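Local coordinates for periplasmic binding protein/LacI transcriptional regulator (Burkholderia graminis C4D1M, PDB 5HQJ) that binds D-arabinose, seen here as alpha-D-arabinopyranose, and probably serves as the solute-binding protein of a sugar ABC transporter, at residues 149-155 with 181-185; 201-206 with 228-234. One frame throughout, in Å; residues are numbered along the deposited sequence.

Interaction 1: residues 149-155 with 181-185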
ATOM      1  N   GLY A 149       7.310 -25.828   4.543  1.00 14.22           N
ATOM      2  CA  GLY A 149       8.644 -25.526   4.058  1.00 14.19           C
ATOM      3  C   GLY A 149       9.018 -26.053   2.680  1.00 11.73           C
ATOM      4  O   GLY A 149      10.214 -26.149   2.321  1.00 13.57           O
ATOM      5  N   GLN A 150       8.020 -26.371   1.848  1.00 10.62           N
ATOM      6  CA  GLN A 150       8.256 -27.022   0.603  1.00 12.57           C
ATOM      7  C   GLN A 150       7.506 -26.381  -0.569  1.00 13.42           C
ATOM      8  O   GLN A 150       6.288 -26.229  -0.477  1.00 15.30           O
ATOM      9  CB  GLN A 150       7.793 -28.469   0.662  1.00 17.25           C
ATOM     10  CG  GLN A 150       8.686 -29.375  -0.057  1.00 41.20           C
ATOM     11  CD  GLN A 150      10.003 -29.454   0.637  1.00 46.07           C
ATOM     12  OE1 GLN A 150      10.084 -29.568   1.860  1.00 76.08           O
ATOM     13  NE2 GLN A 150      11.052 -29.349  -0.132  1.00 23.94           N
ATOM     14  N   GLY A 151       8.191 -26.037  -1.661  1.00  9.73           N
ATOM     15  CA  GLY A 151       7.488 -25.617  -2.854  1.00 12.22           C
ATOM     16  C   GLY A 151       8.039 -24.412  -3.609  1.00  9.54           C
ATOM     17  O   GLY A 151       8.649 -23.513  -3.011  1.00 11.07           O
ATOM     18  N   GLU A 152       7.782 -24.373  -4.904  1.00  9.45           N
ATOM     19  CA  GLU A 152       8.001 -23.201  -5.708  1.00  6.63           C
ATOM     20  C   GLU A 152       6.951 -22.155  -5.417  1.00  8.68           C
ATOM     21  O   GLU A 152       5.775 -22.482  -5.303  1.00  8.71           O
ATOM     22  CB  GLU A 152       7.916 -23.534  -7.202  1.00  8.83           C
ATOM     23  CG  GLU A 152       9.014 -24.484  -7.626  1.00 11.86           C
ATOM     24  CD  GLU A 152       8.930 -24.905  -9.082  1.00 44.96           C
ATOM     25  OE1 GLU A 152       7.910 -24.627  -9.746  1.00 49.67           O
ATOM     26  OE2 GLU A 152       9.905 -25.524  -9.554  1.00 20.71           O
ATOM     27  N   VAL A 153       7.376 -20.907  -5.314  1.00  6.12           N
ATOM     28  CA  VAL A 153       6.472 -19.783  -5.129  1.00  5.88           C
ATOM     29  C   VAL A 153       6.774 -18.634  -6.066  1.00  8.26           C
ATOM     30  O   VAL A 153       7.900 -18.479  -6.560  1.00  6.48           O
ATOM     31  CB  VAL A 153       6.515 -19.252  -3.680  1.00  6.65           C
ATOM     32  CG1 VAL A 153       6.076 -20.331  -2.707  1.00  8.36           C
ATOM     33  CG2 VAL A 153       7.874 -18.702  -3.324  1.00  5.91           C
ATOM     34  N   ALA A 154       5.759 -17.821  -6.318  1.00  5.98           N
ATOM     35  CA  ALA A 154       5.855 -16.615  -7.151  1.00  5.93           C
ATOM     36  C   ALA A 154       5.385 -15.388  -6.381  1.00  7.29           C
ATOM     37  O   ALA A 154       4.550 -15.486  -5.487  1.00  6.82           O
ATOM     38  CB  ALA A 154       5.055 -16.756  -8.449  1.00  6.29           C
ATOM     39  N   ILE A 155       5.968 -14.241  -6.714  1.00  5.76           N
ATOM     40  CA  ILE A 155       5.651 -12.964  -6.115  1.00  5.79           C
ATOM     41  C   ILE A 155       5.195 -12.008  -7.194  1.00  9.38           C
ATOM     42  O   ILE A 155       5.905 -11.789  -8.195  1.00  7.72           O
ATOM     43  CB  ILE A 155       6.883 -12.351  -5.366  1.00  5.38           C
ATOM     44  CG1 ILE A 155       7.451 -13.318  -4.344  1.00  5.19           C
ATOM     45  CG2 ILE A 155       6.488 -10.942  -4.763  1.00  9.06           C
ATOM     46  CD1 ILE A 155       8.729 -12.796  -3.673  1.00  7.40           C
ATOM     47  N   GLY A 181      13.616 -25.741   1.319  1.00 12.19           N
ATOM     48  CA  GLY A 181      12.790 -26.417   0.348  1.00 16.11           C
ATOM     49  C   GLY A 181      11.866 -25.504  -0.431  1.00 18.59           C
ATOM     50  O   GLY A 181      11.160 -26.002  -1.306  1.00 11.35           O
ATOM     51  N   ILE A 182      11.881 -24.195  -0.147  1.00 11.80           N
ATOM     52  CA  ILE A 182      11.113 -23.230  -0.916  1.00  8.02           C
ATOM     53  C   ILE A 182      12.002 -22.429  -1.835  1.00  8.27           C
ATOM     54  O   ILE A 182      13.086 -22.020  -1.465  1.00  9.32           O
ATOM     55  CB  ILE A 182      10.351 -22.275   0.007  1.00  8.51           C
ATOM     56  CG1 ILE A 182       9.245 -23.065   0.714  1.00  9.09           C
ATOM     57  CG2 ILE A 182       9.782 -21.084  -0.778  1.00  6.85           C
ATOM     58  CD1 ILE A 182       8.495 -22.261   1.743  1.00 12.34           C
ATOM     59  N   LYS A 183      11.535 -22.240  -3.057  1.00  8.29           N
ATOM     60  CA  LYS A 183      12.256 -21.471  -4.052  1.00  7.71           C
ATOM     61  C   LYS A 183      11.362 -20.455  -4.697  1.00  5.26           C
ATOM     62  O   LYS A 183      10.268 -20.829  -5.141  1.00  7.90           O
ATOM     63  CB  LYS A 183      12.798 -22.438  -5.114  1.00 15.45           C
ATOM     64  CG  LYS A 183      13.601 -21.832  -6.229  1.00 57.54           C
ATOM     65  CD  LYS A 183      14.897 -22.591  -6.416  1.00 89.08           C
ATOM     66  CE  LYS A 183      15.930 -21.747  -7.123  1.00117.72           C
ATOM     67  NZ  LYS A 183      16.357 -20.595  -6.285  1.00133.96           N
ATOM     68  N   VAL A 184      11.778 -19.205  -4.737  1.00  5.86           N
ATOM     69  CA  VAL A 184      11.090 -18.164  -5.475  1.00  5.11           C
ATOM     70  C   VAL A 184      11.472 -18.292  -6.942  1.00  9.05           C
ATOM     71  O   VAL A 184      12.643 -18.062  -7.350  1.00 10.78           O
ATOM     72  CB  VAL A 184      11.421 -16.753  -4.973  1.00  7.89           C
ATOM     73  CG1 VAL A 184      10.679 -15.726  -5.804  1.00 11.18           C
ATOM     74  CG2 VAL A 184      11.055 -16.598  -3.481  1.00  7.08           C
ATOM     75  N   VAL A 185      10.505 -18.723  -7.737  1.00  8.76           N
ATOM     76  CA  VAL A 185      10.750 -18.950  -9.171  1.00  8.17           C
ATOM     77  C   VAL A 185      10.376 -17.753 -10.044  1.00 11.68           C
ATOM     78  O   VAL A 185      10.802 -17.670 -11.203  1.00  9.85           O
ATOM     79  CB  VAL A 185      10.043 -20.243  -9.674  1.00  5.97           C
ATOM     80  CG1 VAL A 185      10.626 -21.495  -8.940  1.00 11.19           C
ATOM     81  CG2 VAL A 185       8.537 -20.149  -9.600  1.00  7.66           C
TER
HETATM   82  O   HOH W   1      12.267 -26.014   3.878  1.00 14.60           O

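Interaction 2: residues 201-206 with 228-234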
ATOM      1  N   VAL A 201      -0.325 -13.472 -14.106  1.00 13.89           N
ATOM      2  CA  VAL A 201      -0.685 -14.677 -13.387  1.00 16.64           C
ATOM      3  C   VAL A 201      -0.903 -15.856 -14.344  1.00 11.18           C
ATOM      4  O   VAL A 201      -0.436 -16.960 -14.047  1.00 11.71           O
ATOM      5  CB  VAL A 201      -1.937 -14.466 -12.523  1.00 15.65           C
ATOM      6  CG1 VAL A 201      -2.484 -15.799 -11.995  1.00 19.17           C
ATOM      7  CG2 VAL A 201      -1.580 -13.586 -11.348  1.00 16.51           C
ATOM      8  N   GLU A 202      -1.635 -15.641 -15.440  1.00 14.59           N
ATOM      9  CA  GLU A 202      -1.788 -16.698 -16.444  1.00 13.11           C
ATOM     10  C   GLU A 202      -0.448 -17.300 -16.894  1.00 11.81           C
ATOM     11  O   GLU A 202      -0.318 -18.490 -16.990  1.00 13.51           O
ATOM     12  CB  GLU A 202      -2.525 -16.178 -17.684  1.00 14.14           C
ATOM     13  CG  GLU A 202      -3.974 -15.884 -17.458  1.00 21.48           C
ATOM     14  CD  GLU A 202      -4.604 -15.199 -18.647  1.00 30.52           C
ATOM     15  OE1 GLU A 202      -3.849 -14.675 -19.499  1.00 34.40           O
ATOM     16  OE2 GLU A 202      -5.849 -15.181 -18.719  1.00 28.65           O
ATOM     17  N   THR A 203       0.528 -16.432 -17.202  1.00 13.73           N
ATOM     18  CA  THR A 203       1.844 -16.877 -17.634  1.00 18.69           C
ATOM     19  C   THR A 203       2.590 -17.657 -16.544  1.00 10.03           C
ATOM     20  O   THR A 203       3.203 -18.698 -16.797  1.00 14.43           O
ATOM     21  CB  THR A 203       2.657 -15.660 -18.097  1.00 17.22           C
ATOM     22  OG1 THR A 203       2.020 -15.092 -19.251  1.00 19.42           O
ATOM     23  CG2 THR A 203       4.062 -16.052 -18.463  1.00 18.79           C
ATOM     24  N   THR A 204       2.488 -17.182 -15.310  1.00 14.73           N
ATOM     25  CA  THR A 204       3.103 -17.888 -14.200  1.00 12.94           C
ATOM     26  C   THR A 204       2.626 -19.319 -14.026  1.00  8.03           C
ATOM     27  O   THR A 204       3.425 -20.250 -13.823  1.00 13.79           O
ATOM     28  CB  THR A 204       2.835 -17.149 -12.863  1.00 18.64           C
ATOM     29  OG1 THR A 204       3.195 -15.775 -12.990  1.00 17.67           O
ATOM     30  CG2 THR A 204       3.606 -17.809 -11.708  1.00 20.24           C
ATOM     31  N   LEU A 205       1.301 -19.511 -14.088  1.00 10.29           N
ATOM     32  CA  LEU A 205       0.731 -20.809 -13.838  1.00  9.45           C
ATOM     33  C   LEU A 205       1.068 -21.769 -14.975  1.00  9.02           C
ATOM     34  O   LEU A 205       1.240 -22.951 -14.735  1.00 13.51           O
ATOM     35  CB  LEU A 205      -0.789 -20.704 -13.657  1.00 15.84           C
ATOM     36  CG  LEU A 205      -1.273 -19.818 -12.497  1.00 15.85           C
ATOM     37  CD1 LEU A 205      -2.809 -19.837 -12.453  1.00 16.92           C
ATOM     38  CD2 LEU A 205      -0.685 -20.226 -11.204  1.00 22.83           C
ATOM     39  N   ARG A 206       1.175 -21.244 -16.195  1.00 16.51           N
ATOM     40  CA  ARG A 206       1.530 -22.090 -17.323  1.00 16.91           C
ATOM     41  C   ARG A 206       2.974 -22.552 -17.247  1.00 18.64           C
ATOM     42  O   ARG A 206       3.286 -23.710 -17.533  1.00 21.47           O
ATOM     43  CB  ARG A 206       1.289 -21.354 -18.641  1.00 18.32           C
ATOM     44  CG  ARG A 206      -0.177 -21.113 -18.946  1.00 23.77           C
ATOM     45  CD  ARG A 206      -0.380 -20.396 -20.273  1.00 33.39           C
ATOM     46  NE  ARG A 206      -1.792 -20.053 -20.485  1.00 23.57           N
ATOM     47  CZ  ARG A 206      -2.262 -18.829 -20.718  1.00 34.54           C
ATOM     48  NH1 ARG A 206      -1.455 -17.778 -20.812  1.00 41.90           N
ATOM     49  NH2 ARG A 206      -3.563 -18.663 -20.883  1.00 38.36           N
ATOM     50  N   VAL A 228      -8.159 -15.436 -12.367  1.00 12.76           N
ATOM     51  CA  VAL A 228      -7.544 -16.445 -13.241  1.00 11.61           C
ATOM     52  C   VAL A 228      -7.918 -17.851 -12.801  1.00 11.83           C
ATOM     53  O   VAL A 228      -8.238 -18.719 -13.634  1.00 17.64           O
ATOM     54  CB  VAL A 228      -6.040 -16.261 -13.284  1.00 11.16           C
ATOM     55  CG1 VAL A 228      -5.366 -17.443 -14.024  1.00 18.25           C
ATOM     56  CG2 VAL A 228      -5.713 -14.942 -14.003  1.00 14.13           C
ATOM     57  N   LEU A 229      -7.928 -18.070 -11.495  1.00 11.71           N
ATOM     58  CA  LEU A 229      -8.323 -19.363 -10.948  1.00 14.54           C
ATOM     59  C   LEU A 229      -9.789 -19.680 -11.196  1.00 16.81           C
ATOM     60  O   LEU A 229     -10.175 -20.848 -11.170  1.00 20.03           O
ATOM     61  CB  LEU A 229      -8.030 -19.394  -9.452  1.00 15.09           C
ATOM     62  CG  LEU A 229      -6.540 -19.468  -9.101  1.00 14.34           C
ATOM     63  CD1 LEU A 229      -6.451 -19.615  -7.591  1.00 12.18           C
ATOM     64  CD2 LEU A 229      -5.816 -20.615  -9.777  1.00 20.61           C
ATOM     65  N   ASN A 230     -10.598 -18.665 -11.459  1.00 13.09           N
ATOM     66  CA  ASN A 230     -12.008 -18.874 -11.658  1.00 14.41           C
ATOM     67  C   ASN A 230     -12.322 -18.951 -13.157  1.00 31.96           C
ATOM     68  O   ASN A 230     -13.293 -18.368 -13.632  1.00 59.16           O
ATOM     69  CB  ASN A 230     -12.824 -17.762 -10.998  1.00 19.56           C
ATOM     70  CG  ASN A 230     -14.263 -18.179 -10.685  1.00 51.42           C
ATOM     71  OD1 ASN A 230     -14.661 -19.315 -10.923  1.00 67.33           O
ATOM     72  ND2 ASN A 230     -15.039 -17.254 -10.135  1.00 65.65           N
ATOM     73  N   THR A 231     -11.481 -19.669 -13.895  1.00 18.66           N
ATOM     74  CA  THR A 231     -11.667 -19.853 -15.333  1.00 17.58           C
ATOM     75  C   THR A 231     -11.657 -21.332 -15.660  1.00 14.46           C
ATOM     76  O   THR A 231     -11.189 -22.131 -14.871  1.00 20.61           O
ATOM     77  CB  THR A 231     -10.570 -19.149 -16.183  1.00 14.84           C
ATOM     78  OG1 THR A 231      -9.247 -19.589 -15.799  1.00 17.49           O
ATOM     79  CG2 THR A 231     -10.676 -17.619 -16.075  1.00 18.46           C
ATOM     80  N   ARG A 232     -12.118 -21.693 -16.852  1.00 14.94           N
ATOM     81  CA  ARG A 232     -12.067 -23.097 -17.240  1.00 24.00           C
ATOM     82  C   ARG A 232     -10.611 -23.571 -17.309  1.00 18.01           C
ATOM     83  O   ARG A 232     -10.301 -24.647 -16.780  1.00 22.93           O
ATOM     84  CB  ARG A 232     -12.766 -23.342 -18.573  1.00 27.72           C
ATOM     85  CG  ARG A 232     -12.963 -24.812 -18.888  1.00 58.72           C
ATOM     86  CD  ARG A 232     -13.782 -25.473 -17.804  1.00 73.08           C
ATOM     87  NE  ARG A 232     -14.631 -26.543 -18.320  1.00 72.96           N
ATOM     88  CZ  ARG A 232     -15.742 -26.969 -17.727  1.00 88.15           C
ATOM     89  NH1 ARG A 232     -16.157 -26.414 -16.593  1.00 97.73           N
ATOM     90  NH2 ARG A 232     -16.449 -27.949 -18.272  1.00 94.74           N
ATOM     91  N   GLU A 233      -9.743 -22.797 -17.967  1.00 18.50           N
ATOM     92  CA  GLU A 233      -8.356 -23.220 -18.172  1.00 22.76           C
ATOM     93  C   GLU A 233      -7.625 -23.537 -16.895  1.00 18.05           C
ATOM     94  O   GLU A 233      -6.828 -24.473 -16.870  1.00 24.33           O
ATOM     95  CB  GLU A 233      -7.518 -22.166 -18.930  1.00 26.17           C
ATOM     96  CG  GLU A 233      -6.027 -22.601 -19.019  1.00 32.89           C
ATOM     97  CD  GLU A 233      -5.144 -21.750 -19.941  1.00 26.44           C
ATOM     98  OE1 GLU A 233      -5.616 -20.746 -20.509  1.00 20.75           O
ATOM     99  OE2 GLU A 233      -3.949 -22.122 -20.094  1.00 27.72           O
ATOM    100  N   PHE A 234      -7.845 -22.774 -15.818  1.00 16.82           N
ATOM    101  CA  PHE A 234      -7.060 -22.959 -14.601  1.00 13.21           C
ATOM    102  C   PHE A 234      -7.846 -23.425 -13.375  1.00 21.54           C
ATOM    103  O   PHE A 234      -7.277 -23.534 -12.282  1.00 21.35           O
ATOM    104  CB  PHE A 234      -6.329 -21.663 -14.234  1.00 17.70           C
ATOM    105  CG  PHE A 234      -5.375 -21.169 -15.306  1.00 17.66           C
ATOM    106  CD1 PHE A 234      -4.104 -21.723 -15.427  1.00 21.78           C
ATOM    107  CD2 PHE A 234      -5.728 -20.133 -16.162  1.00 20.93           C
ATOM    108  CE1 PHE A 234      -3.213 -21.258 -16.424  1.00 17.15           C
ATOM    109  CE2 PHE A 234      -4.843 -19.670 -17.143  1.00 22.36           C
ATOM    110  CZ  PHE A 234      -3.586 -20.244 -17.265  1.00 14.70           C
TER

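Interaction 1: residues 149-155 with 181-185
G151 and V153 pair with G181, K183 and V185 in a parallel ladder. The short segments 150-155 and 181-185 run 3° apart, with axes 4.4 Å from each other. G151 N donates to G181 O at 3.0 Å, and G151 O accepts from K183 N at 3.2 Å. V153 repeats the pattern: its N reaches K183 O at 2.9 Å, and its O takes V185 N at 2.9 Å. One water bridges the start of the pair, donating to G149 O and accepting from G181 N.

On one face, V153 CG2 touches two neighbours, 4.0 Å from I182 CG2 and 3.8 Å from V184 CG2. Its chi1 of -61° sets CG2 between the backbone N and the carbonyl carbon. I155 CD1 extends this apolar row to V184 CG1. I182 also lays CG1 against the G149 carbonyl. At the other side of the sheet, V185 CG1 meets the aliphatic part of E152 crosswise, 3.6 Å from E152 CG. H208 touches both of these side chains.

The contact belongs to the beta-alpha-beta unit of strand 150-156, helix 163-176 and strand 181-188. L176 of that helix covers V153 and V184. Strand 181-188 is at the sheet edge, and E152 and A154 bond onward to strand 211-216.

Interaction 2: residues 201-206 with 228-234
R206 reaches from helix 194-207 to E233 and passes the edge of the F234 ring on its way. From CB, its chain turns beside the backbone N (chi1 -69°) and then runs extended to NE. CG lies in the plane of the F234 ring, at its edge, 3.9 Å from CZ of F234. CD comes 4.0 Å from E233 OE2. NE then donates to E233 OE2 at 3.0 Å, and NH2 donates to E233 OE1 at 2.9 Å. This side-on salt bridge has two nearly straight bonds, one to each carboxylate oxygen. Both oxygens lie in the guanidinium plane and are met on their syn side, but the carboxylate is turned 34° from that plane. The pair should therefore limit rotation of the guanidinium, while F234 CZ lies over one of its faces.

E233 CG sits over the centre of one face of the F234 ring. L205 CB touches F234 CE1 at 3.7 Å. L205 CD1 meets V228 CG1 tip to tip at 3.8 Å, and V201 CG1 packs on V228 CB.

The contact joins the end of helix 221-229 and the following loop to helix 194-207. L205 continues inward to L211 and I214 of strand 211-216 and to M237 and L241.

How the interactions relate
The two interactions follow one another along the chain and lie about 18 Å apart, centre to centre. Strand 181-188 of interaction 1 leads directly into helix 194-207 of interaction 2. They touch where A154 CB packs on T204 CG2 at 3.7 Å. Strand 211-216 links them further, since it pairs with strand 150-156 and receives L205 from the helix. Both belong to the same lobe of a two-lobed periplasmic binding protein fold. Interaction 1 forms one edge of its sheet, and interaction 2 joins two helices beside that sheet. The I155 side chain is about 12 Å from the sugar, and no residue of either contact belongs to its pocket, so both build the lobe itself.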